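Local structure of cryptochrome DASH, chloroplastic/mitochondrial (Arabidopsis thaliana, 2J4D) at residues D192-F197 with V322-I327; R329-F334 with W432-G437; Y463-F466 with L471-L474. The protein repairs cyclobutane pyrimidine dimers in single-stranded DNA, binds DNA without sequence specificity, carries FAD and a folate light antenna, and may act as a photoreceptor. One frame throughout, in Å; residues are numbered along the deposited sequence.

Contact 1. Residues D192-F197 with V322-I327. With FAD (flavin-adenine dinucleotide), chain C.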
# COMPACT_ATOMS: atom_id res chain seq x y z
N ASP A 192 6.66 -22.15 0.42
CA ASP A 192 7.73 -21.15 0.51
C ASP A 192 8.20 -20.69 -0.87
O ASP A 192 9.08 -19.84 -0.98
CB ASP A 192 8.92 -21.69 1.31
CG ASP A 192 8.68 -21.65 2.81
OD1 ASP A 192 7.90 -20.78 3.26
OD2 ASP A 192 9.28 -22.46 3.55
N VAL A 193 7.61 -21.26 -1.91
CA VAL A 193 7.93 -20.89 -3.28
C VAL A 193 6.69 -20.27 -3.91
O VAL A 193 5.64 -20.90 -3.99
CB VAL A 193 8.36 -22.12 -4.10
CG1 VAL A 193 8.57 -21.73 -5.56
CG2 VAL A 193 9.63 -22.71 -3.51
N TYR A 194 6.81 -19.03 -4.36
CA TYR A 194 5.68 -18.33 -4.96
C TYR A 194 4.99 -19.09 -6.08
O TYR A 194 3.76 -19.15 -6.13
CB TYR A 194 6.12 -16.97 -5.50
CG TYR A 194 5.04 -16.29 -6.33
CD1 TYR A 194 3.99 -15.59 -5.73
CD2 TYR A 194 5.07 -16.36 -7.73
CE1 TYR A 194 3.00 -14.97 -6.50
CE2 TYR A 194 4.09 -15.75 -8.50
CZ TYR A 194 3.07 -15.06 -7.89
OH TYR A 194 2.11 -14.47 -8.67
N THR A 195 5.78 -19.64 -6.99
CA THR A 195 5.23 -20.37 -8.13
C THR A 195 4.27 -21.46 -7.68
O THR A 195 3.22 -21.66 -8.29
CB THR A 195 6.34 -20.98 -8.99
OG1 THR A 195 7.17 -19.94 -9.49
CG2 THR A 195 5.73 -21.75 -10.16
N GLN A 196 4.64 -22.16 -6.62
CA GLN A 196 3.79 -23.23 -6.11
C GLN A 196 2.51 -22.68 -5.50
O GLN A 196 1.43 -23.25 -5.69
CB GLN A 196 4.55 -24.07 -5.10
CG GLN A 196 5.66 -24.86 -5.77
CD GLN A 196 5.18 -25.59 -7.02
OE1 GLN A 196 5.66 -25.35 -8.14
NE2 GLN A 196 4.22 -26.50 -6.84
N PHE A 197 2.62 -21.57 -4.78
CA PHE A 197 1.45 -20.93 -4.18
C PHE A 197 0.52 -20.49 -5.31
O PHE A 197 -0.68 -20.77 -5.29
CB PHE A 197 1.87 -19.69 -3.38
CG PHE A 197 0.74 -18.77 -3.04
CD1 PHE A 197 -0.16 -19.10 -2.03
CD2 PHE A 197 0.56 -17.58 -3.74
CE1 PHE A 197 -1.22 -18.24 -1.71
CE2 PHE A 197 -0.49 -16.71 -3.42
CZ PHE A 197 -1.38 -17.04 -2.41
N VAL A 322 -1.64 -8.43 -14.71
CA VAL A 322 -1.95 -7.55 -13.60
C VAL A 322 -2.44 -8.43 -12.44
O VAL A 322 -2.19 -8.13 -11.28
CB VAL A 322 -3.03 -6.51 -13.98
CG1 VAL A 322 -4.33 -7.19 -14.36
CG2 VAL A 322 -3.27 -5.56 -12.81
N LEU A 323 -3.11 -9.53 -12.77
CA LEU A 323 -3.61 -10.44 -11.73
C LEU A 323 -2.45 -11.22 -11.14
O LEU A 323 -2.42 -11.49 -9.94
CB LEU A 323 -4.64 -11.40 -12.32
CG LEU A 323 -5.85 -10.69 -12.93
CD1 LEU A 323 -6.87 -11.73 -13.38
CD2 LEU A 323 -6.47 -9.74 -11.90
N PHE A 324 -1.49 -11.59 -11.98
CA PHE A 324 -0.29 -12.30 -11.54
C PHE A 324 0.39 -11.45 -10.45
O PHE A 324 0.81 -11.96 -9.41
CB PHE A 324 0.65 -12.47 -12.75
CG PHE A 324 1.95 -13.16 -12.44
CD1 PHE A 324 2.06 -14.54 -12.52
CD2 PHE A 324 3.08 -12.42 -12.10
CE1 PHE A 324 3.27 -15.18 -12.26
CE2 PHE A 324 4.30 -13.04 -11.84
CZ PHE A 324 4.40 -14.42 -11.92
N GLU A 325 0.50 -10.15 -10.70
CA GLU A 325 1.15 -9.28 -9.72
C GLU A 325 0.33 -9.11 -8.43
O GLU A 325 0.90 -9.01 -7.34
CB GLU A 325 1.45 -7.91 -10.35
CG GLU A 325 2.44 -7.96 -11.53
CD GLU A 325 3.80 -8.59 -11.19
OE1 GLU A 325 4.22 -8.55 -10.02
OE2 GLU A 325 4.45 -9.11 -12.11
N LEU A 326 -0.99 -9.09 -8.56
CA LEU A 326 -1.84 -8.96 -7.38
C LEU A 326 -1.72 -10.22 -6.53
O LEU A 326 -1.91 -10.17 -5.31
CB LEU A 326 -3.31 -8.73 -7.77
CG LEU A 326 -3.63 -7.31 -8.23
CD1 LEU A 326 -5.07 -7.24 -8.74
CD2 LEU A 326 -3.41 -6.34 -7.06
N ILE A 327 -1.41 -11.35 -7.17
CA ILE A 327 -1.24 -12.60 -6.44
C ILE A 327 0.05 -12.53 -5.62
O ILE A 327 0.16 -13.16 -4.57
CB ILE A 327 -1.22 -13.82 -7.41
CG1 ILE A 327 -2.60 -13.95 -8.07
CG2 ILE A 327 -0.89 -15.10 -6.66
CD1 ILE A 327 -2.70 -15.06 -9.09
PA FAD C . 2.18 -2.99 -10.89
O1A FAD C . 1.16 -2.20 -11.63
O2A FAD C . 3.30 -3.62 -11.63
O5B FAD C . 1.46 -4.15 -10.05
C5B FAD C . 0.05 -4.07 -9.73
C4B FAD C . -0.12 -4.36 -8.23
O4B FAD C . 0.41 -5.65 -7.96
C3B FAD C . 0.63 -3.41 -7.30
O3B FAD C . -0.05 -2.18 -7.11
C2B FAD C . 0.77 -4.26 -6.08
O2B FAD C . -0.31 -4.19 -5.18
C1B FAD C . 1.02 -5.66 -6.65
N9A FAD C . 2.44 -6.05 -6.79
C8A FAD C . 3.23 -5.97 -7.92
N7A FAD C . 4.46 -6.41 -7.72
C5A FAD C . 4.47 -6.80 -6.39
C6A FAD C . 5.50 -7.34 -5.58
N6A FAD C . 6.72 -7.61 -5.99
N1A FAD C . 5.17 -7.61 -4.26
C2A FAD C . 3.91 -7.34 -3.78
N3A FAD C . 2.89 -6.82 -4.51
C4A FAD C . 3.23 -6.56 -5.80
N1 FAD C . 4.65 -2.95 -2.78
C2 FAD C . 3.73 -2.43 -1.90
O2 FAD C . 2.54 -2.44 -2.15
N3 FAD C . 4.20 -1.88 -0.70
C4 FAD C . 5.55 -1.83 -0.34
O4 FAD C . 5.90 -1.32 0.75
C4X FAD C . 6.49 -2.37 -1.25
N5 FAD C . 7.86 -2.35 -0.97
C5X FAD C . 8.77 -2.99 -1.82
C6 FAD C . 10.12 -3.08 -1.48
C7 FAD C . 11.07 -3.72 -2.31
C7M FAD C . 12.52 -3.79 -1.88
C8 FAD C . 10.61 -4.29 -3.56
C8M FAD C . 11.56 -4.99 -4.52
C9 FAD C . 9.25 -4.20 -3.91
C9A FAD C . 8.30 -3.56 -3.06
N10 FAD C . 6.92 -3.45 -3.39
C10 FAD C . 6.00 -2.92 -2.47
C1' FAD C . 6.36 -4.25 -4.54
C2' FAD C . 6.29 -3.54 -5.91
O2' FAD C . 7.55 -2.97 -6.22
C3' FAD C . 5.23 -2.45 -5.87
O3' FAD C . 3.95 -2.99 -5.48
C4' FAD C . 4.99 -1.74 -7.21
O4' FAD C . 6.18 -1.08 -7.65
C5' FAD C . 3.87 -0.72 -7.05
O5' FAD C . 3.61 -0.07 -8.29
P FAD C . 2.50 -0.48 -9.33
O1P FAD C . 1.22 -0.36 -8.61
O2P FAD C . 2.62 0.39 -10.54
O3P FAD C . 2.83 -1.94 -9.85
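F197 and I327 bring the two backbones together, their CA atoms 9.0 Å apart, where the first turn of helix 194-204 faces the N-terminal half of helix 317-339. V193 is the N-cap of the shorter helix, and its O accepts the N-H of F197. At this spacing side chains fill the interface, Y194 above all. With its CG anti to the backbone N (chi1 171°), the phenol reaches straight to the longer helix, where its hydroxyl donates to F324 O (OH to O 2.9 Å), meeting the carbonyl 25° off its plane. The same OH sits over the centre of the F324 ring, 3.7 Å above it, and the Y194 edge leads with CE2 onto F324 CZ (3.7 Å). The pair is T-shaped, planes at 77°. I327 crosses the phenol with CB 3.6 Å from Y194 OH, and its CG2 branch reaches both Y194 CE1 (3.9 Å) and F197 CE2 (3.6 Å). A phenylalanine in place of Y194 would probably leave F324 O without this donor and open a gap over the F324 face. Behind the contact, E325 and L326 line the FAD pocket, while D192 belongs to a folate pocket and pairs with K338. One buried phenol thus joins helices of the photolyase and FAD-binding family regions, its polar end satisfied by a main-chain carbonyl and the rest of it held by apolar packing.

Contact 2. Residues R329-F334 with W432-G437. With FAD (flavin-adenine dinucleotide), chain C.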
# COMPACT_ATOMS: atom_id res chain seq x y z
N ARG A 329 1.00 -9.84 -4.19
CA ARG A 329 0.58 -9.08 -3.01
C ARG A 329 -0.10 -10.03 -2.01
O ARG A 329 0.17 -9.99 -0.81
CB ARG A 329 -0.37 -7.96 -3.43
CG ARG A 329 -1.02 -7.21 -2.27
CD ARG A 329 -1.76 -5.97 -2.75
NE ARG A 329 -2.47 -5.33 -1.66
CZ ARG A 329 -3.64 -5.74 -1.19
NH1 ARG A 329 -4.25 -6.79 -1.73
NH2 ARG A 329 -4.19 -5.12 -0.15
N ASP A 330 -0.99 -10.88 -2.52
CA ASP A 330 -1.67 -11.86 -1.68
C ASP A 330 -0.64 -12.75 -0.98
O ASP A 330 -0.72 -12.99 0.23
CB ASP A 330 -2.56 -12.78 -2.53
CG ASP A 330 -3.96 -12.22 -2.75
OD1 ASP A 330 -4.19 -11.01 -2.55
OD2 ASP A 330 -4.83 -13.03 -3.14
N TYR A 331 0.31 -13.23 -1.76
CA TYR A 331 1.35 -14.12 -1.24
C TYR A 331 2.11 -13.52 -0.07
O TYR A 331 2.28 -14.17 0.96
CB TYR A 331 2.33 -14.50 -2.35
CG TYR A 331 3.37 -15.51 -1.92
CD1 TYR A 331 3.00 -16.78 -1.47
CD2 TYR A 331 4.73 -15.20 -1.97
CE1 TYR A 331 3.95 -17.71 -1.07
CE2 TYR A 331 5.70 -16.12 -1.57
CZ TYR A 331 5.30 -17.37 -1.12
OH TYR A 331 6.25 -18.29 -0.72
N PHE A 332 2.58 -12.28 -0.21
CA PHE A 332 3.32 -11.69 0.90
C PHE A 332 2.43 -11.44 2.12
O PHE A 332 2.89 -11.50 3.26
CB PHE A 332 4.03 -10.40 0.47
CG PHE A 332 5.31 -10.65 -0.29
CD1 PHE A 332 6.33 -11.40 0.28
CD2 PHE A 332 5.48 -10.15 -1.57
CE1 PHE A 332 7.52 -11.65 -0.41
CE2 PHE A 332 6.67 -10.39 -2.28
CZ PHE A 332 7.68 -11.14 -1.70
N ARG A 333 1.15 -11.16 1.87
CA ARG A 333 0.23 -10.93 2.97
C ARG A 333 0.07 -12.24 3.77
O ARG A 333 0.14 -12.24 5.00
CB ARG A 333 -1.13 -10.45 2.42
CG ARG A 333 -2.28 -10.49 3.41
CD ARG A 333 -2.13 -9.49 4.53
NE ARG A 333 -2.22 -8.11 4.04
CZ ARG A 333 -2.32 -7.05 4.83
NH1 ARG A 333 -2.35 -7.19 6.15
NH2 ARG A 333 -2.38 -5.83 4.30
N PHE A 334 -0.13 -13.36 3.08
CA PHE A 334 -0.28 -14.63 3.79
C PHE A 334 1.06 -15.04 4.41
O PHE A 334 1.11 -15.58 5.51
CB PHE A 334 -0.78 -15.74 2.86
CG PHE A 334 -2.17 -15.51 2.32
CD1 PHE A 334 -3.22 -15.20 3.17
CD2 PHE A 334 -2.43 -15.59 0.95
CE1 PHE A 334 -4.52 -14.98 2.67
CE2 PHE A 334 -3.72 -15.38 0.44
CZ PHE A 334 -4.76 -15.07 1.31
N TRP A 432 11.86 -7.08 0.69
CA TRP A 432 13.23 -6.82 1.16
C TRP A 432 13.93 -8.12 1.57
O TRP A 432 15.11 -8.30 1.25
CB TRP A 432 13.26 -5.82 2.32
CG TRP A 432 13.37 -4.39 1.88
CD1 TRP A 432 12.35 -3.50 1.67
CD2 TRP A 432 14.58 -3.70 1.52
NE1 TRP A 432 12.85 -2.31 1.19
CE2 TRP A 432 14.21 -2.41 1.09
CE3 TRP A 432 15.94 -4.06 1.51
CZ2 TRP A 432 15.15 -1.46 0.66
CZ3 TRP A 432 16.87 -3.12 1.08
CH2 TRP A 432 16.47 -1.84 0.66
N THR A 433 13.24 -9.02 2.26
CA THR A 433 13.88 -10.27 2.67
C THR A 433 14.30 -11.04 1.43
O THR A 433 15.38 -11.65 1.40
CB THR A 433 12.96 -11.17 3.53
OG1 THR A 433 11.80 -11.55 2.78
CG2 THR A 433 12.54 -10.45 4.79
N TYR A 434 13.45 -11.03 0.41
CA TYR A 434 13.76 -11.69 -0.85
C TYR A 434 15.02 -11.08 -1.46
O TYR A 434 16.00 -11.78 -1.73
CB TYR A 434 12.59 -11.55 -1.83
CG TYR A 434 11.65 -12.73 -1.83
CD1 TYR A 434 11.15 -13.24 -0.63
CD2 TYR A 434 11.27 -13.34 -3.02
CE1 TYR A 434 10.29 -14.34 -0.62
CE2 TYR A 434 10.41 -14.44 -3.02
CZ TYR A 434 9.93 -14.93 -1.82
OH TYR A 434 9.07 -16.01 -1.81
N GLY A 435 14.99 -9.77 -1.68
CA GLY A 435 16.13 -9.08 -2.25
C GLY A 435 17.41 -9.23 -1.45
O GLY A 435 18.50 -9.28 -2.02
N ALA A 436 17.28 -9.30 -0.14
CA ALA A 436 18.44 -9.44 0.74
C ALA A 436 18.91 -10.89 0.82
O ALA A 436 19.95 -11.16 1.42
CB ALA A 436 18.10 -8.92 2.13
N GLY A 437 18.15 -11.80 0.23
CA GLY A 437 18.51 -13.20 0.26
C GLY A 437 18.26 -13.90 1.59
O GLY A 437 18.91 -14.91 1.89
PA FAD C . 2.18 -2.99 -10.89
O1A FAD C . 1.16 -2.20 -11.63
O2A FAD C . 3.30 -3.62 -11.63
O5B FAD C . 1.46 -4.15 -10.05
C5B FAD C . 0.05 -4.07 -9.73
C4B FAD C . -0.12 -4.36 -8.23
O4B FAD C . 0.41 -5.65 -7.96
C3B FAD C . 0.63 -3.41 -7.30
O3B FAD C . -0.05 -2.18 -7.11
C2B FAD C . 0.77 -4.26 -6.08
O2B FAD C . -0.31 -4.19 -5.18
C1B FAD C . 1.02 -5.66 -6.65
N9A FAD C . 2.44 -6.05 -6.79
C8A FAD C . 3.23 -5.97 -7.92
N7A FAD C . 4.46 -6.41 -7.72
C5A FAD C . 4.47 -6.80 -6.39
C6A FAD C . 5.50 -7.34 -5.58
N6A FAD C . 6.72 -7.61 -5.99
N1A FAD C . 5.17 -7.61 -4.26
C2A FAD C . 3.91 -7.34 -3.78
N3A FAD C . 2.89 -6.82 -4.51
C4A FAD C . 3.23 -6.56 -5.80
N1 FAD C . 4.65 -2.95 -2.78
C2 FAD C . 3.73 -2.43 -1.90
O2 FAD C . 2.54 -2.44 -2.15
N3 FAD C . 4.20 -1.88 -0.70
C4 FAD C . 5.55 -1.83 -0.34
O4 FAD C . 5.90 -1.32 0.75
C4X FAD C . 6.49 -2.37 -1.25
N5 FAD C . 7.86 -2.35 -0.97
C5X FAD C . 8.77 -2.99 -1.82
C6 FAD C . 10.12 -3.08 -1.48
C7 FAD C . 11.07 -3.72 -2.31
C7M FAD C . 12.52 -3.79 -1.88
C8 FAD C . 10.61 -4.29 -3.56
C8M FAD C . 11.56 -4.99 -4.52
C9 FAD C . 9.25 -4.20 -3.91
C9A FAD C . 8.30 -3.56 -3.06
N10 FAD C . 6.92 -3.45 -3.39
C10 FAD C . 6.00 -2.92 -2.47
C1' FAD C . 6.36 -4.25 -4.54
C2' FAD C . 6.29 -3.54 -5.91
O2' FAD C . 7.55 -2.97 -6.22
C3' FAD C . 5.23 -2.45 -5.87
O3' FAD C . 3.95 -2.99 -5.48
C4' FAD C . 4.99 -1.74 -7.21
O4' FAD C . 6.18 -1.08 -7.65
C5' FAD C . 3.87 -0.72 -7.05
O5' FAD C . 3.61 -0.07 -8.29
P FAD C . 2.50 -0.48 -9.33
O1P FAD C . 1.22 -0.36 -8.61
O2P FAD C . 2.62 0.39 -10.54
O3P FAD C . 2.83 -1.94 -9.85
O HOH W 1 9.14 -17.46 0.51
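Y434 receives two aromatic side chains from helix 317-339, F332 against its ring and Y331 at its hydroxyl. The F332 ring comes edge first, CE1 lying 3.9 Å from Y434 CE1 and CZ over the centre of the tyrosine ring, in a T-shaped pair with planes at 80°. Y434 turns this face to F332 with chi1 at -96°, off the usual staggered values. Neighbours on one helix, F332 and Y331 reach this ring by different rotations. F332 has CG anti to its carbonyl carbon, whereas Y331 has it anti to the backbone N (chi1 -175°), which sends the phenol toward Y434 OH and P191 O. The Y331 ring then presents its edge to the neighbouring tyrosine, with CE2 3.4 Å from Y434 OH and that oxygen near the ring plane. A water spans the two hydroxyls, 2.7 Å from Y434 OH and donating to Y331 OH at 3.2 Å, while Y331 OH is also hydrogen-bonded to P191 O. Another part of the F332 rim meets the cofactor, its CD2 being 3.7 Å from FAD N1A. From helix 425-436, W432 lays one indole face against the flavin methyl C7M, 3.4 Å from NE1, and R329 brings CD to FAD O2B. G437, with positive phi, ends helix 425-436 in a Schellman motif. Across the two segments no direct hydrogen bond forms: an edge-to-face ring pair, a hydroxyl at a ring edge and one bridging water join the helices, and F332 serves at once as packing for Y434 and as wall of the adenine pocket.

Contact 3. Residues Y463-F466 with L471-L474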
# COMPACT_ATOMS: atom_id res chain seq x y z
N TYR A 463 15.79 8.05 -17.91
CA TYR A 463 15.35 8.06 -16.51
C TYR A 463 16.30 8.81 -15.59
O TYR A 463 15.88 9.72 -14.87
CB TYR A 463 15.15 6.63 -15.99
CG TYR A 463 14.82 6.57 -14.51
CD1 TYR A 463 13.56 6.93 -14.04
CD2 TYR A 463 15.79 6.19 -13.58
CE1 TYR A 463 13.27 6.92 -12.67
CE2 TYR A 463 15.51 6.18 -12.21
CZ TYR A 463 14.25 6.55 -11.76
OH TYR A 463 13.98 6.55 -10.41
N VAL A 464 17.58 8.45 -15.59
CA VAL A 464 18.51 9.14 -14.71
C VAL A 464 18.63 10.62 -15.06
O VAL A 464 18.84 11.45 -14.17
CB VAL A 464 19.91 8.48 -14.72
CG1 VAL A 464 19.78 7.03 -14.28
CG2 VAL A 464 20.53 8.56 -16.11
N ALA A 465 18.46 10.95 -16.33
CA ALA A 465 18.56 12.34 -16.79
C ALA A 465 17.39 13.18 -16.29
O ALA A 465 17.54 14.37 -16.00
CB ALA A 465 18.61 12.39 -18.33
N PHE A 466 16.21 12.57 -16.21
CA PHE A 466 15.04 13.28 -15.73
C PHE A 466 15.22 13.67 -14.27
O PHE A 466 14.91 14.80 -13.87
CB PHE A 466 13.78 12.42 -15.89
CG PHE A 466 12.55 13.02 -15.27
CD1 PHE A 466 12.20 12.72 -13.95
CD2 PHE A 466 11.77 13.93 -15.98
CE1 PHE A 466 11.09 13.32 -13.35
CE2 PHE A 466 10.66 14.54 -15.39
CZ PHE A 466 10.32 14.24 -14.07
N LEU A 471 22.76 15.63 -15.95
CA LEU A 471 23.18 14.61 -16.91
C LEU A 471 22.45 14.76 -18.24
O LEU A 471 22.80 14.10 -19.22
CB LEU A 471 22.89 13.20 -16.36
CG LEU A 471 23.42 12.81 -14.97
CD1 LEU A 471 22.99 11.38 -14.67
CD2 LEU A 471 24.94 12.94 -14.93
N ARG A 472 21.43 15.61 -18.26
CA ARG A 472 20.62 15.82 -19.46
C ARG A 472 21.38 16.20 -20.73
O ARG A 472 21.01 15.80 -21.83
CB ARG A 472 19.55 16.89 -19.19
CG ARG A 472 18.39 16.37 -18.39
CD ARG A 472 17.43 17.46 -17.96
NE ARG A 472 16.47 16.93 -17.00
CZ ARG A 472 15.38 17.56 -16.59
NH1 ARG A 472 15.09 18.77 -17.06
NH2 ARG A 472 14.58 16.98 -15.70
N ARG A 473 22.45 16.97 -20.57
CA ARG A 473 23.24 17.42 -21.71
C ARG A 473 24.12 16.33 -22.29
O ARG A 473 24.41 16.32 -23.49
CB ARG A 473 24.12 18.60 -21.29
CG ARG A 473 25.22 18.22 -20.32
CD ARG A 473 25.76 19.46 -19.64
NE ARG A 473 27.01 19.22 -18.93
CZ ARG A 473 28.13 18.83 -19.51
NH1 ARG A 473 28.18 18.64 -20.82
NH2 ARG A 473 29.23 18.64 -18.78
N LEU A 474 24.55 15.41 -21.44
CA LEU A 474 25.42 14.32 -21.87
C LEU A 474 24.74 13.33 -22.80
O LEU A 474 23.52 13.14 -22.75
CB LEU A 474 25.93 13.55 -20.66
CG LEU A 474 26.49 14.37 -19.50
CD1 LEU A 474 26.82 13.44 -18.35
CD2 LEU A 474 27.72 15.13 -19.95
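R472 lays its extended side chain along the last turn of helix 462-467, its CG 4.0 Å from A465 CB and its guanidinium edge turned to the main chain. This is a helix end with its following loop folded back on it, an arginine side chain bonding to main-chain carbonyls of the last turn, in the FAD-binding family region; A465 and R472 come as near as 4.8 Å between CA atoms. With chi2 and chi3 both near 180°, the arginine runs straight enough for two N-H groups to grip successive carbonyls. NE donates to A465 O at 2.9 Å and 163°, approaching from above the carbonyl plane rather than on a lone pair. NH2 donates to F466 O, also at 2.9 Å, along a more bent path of 150°. Both acceptors lie close to the guanidinium plane, an arrangement that would resist its rotation. The F466 ring runs alongside, the two planes 31° apart. R244 also donates to F466 O and its cation meets the F466 ring, so F466 O accepts from two arginines, whose like charges lie close together there. Away from the charges, L471 packs inward and shares P374 of helix 374-386 with V464. V464 has its CG2 in the crowded position between backbone N and carbonyl carbon, and it is this methyl that meets L471 CD1 at 4.0 Å.

Overall arrangement
Contacts 1 and 2 lie in the interior, their centres 11 Å apart, and both use helix 317-339: one turn of it meets helix 194-204, the next meets helix 425-436. They touch, F197 against Y331, and both reach FAD. Contact 3 is peripheral, though V464, A465 and L471 are buried; its centre is about 30 Å from that of the chain and 33 to 35 Å from the other two, and it joins a helix to its own following loop. Chemistry follows place: in the core, aromatic rings dominate, with a phenol bond to a carbonyl in contact 1 and a water link in contact 2, whereas contact 3 sets an exposed arginine on main-chain carbonyls beside an apolar pair.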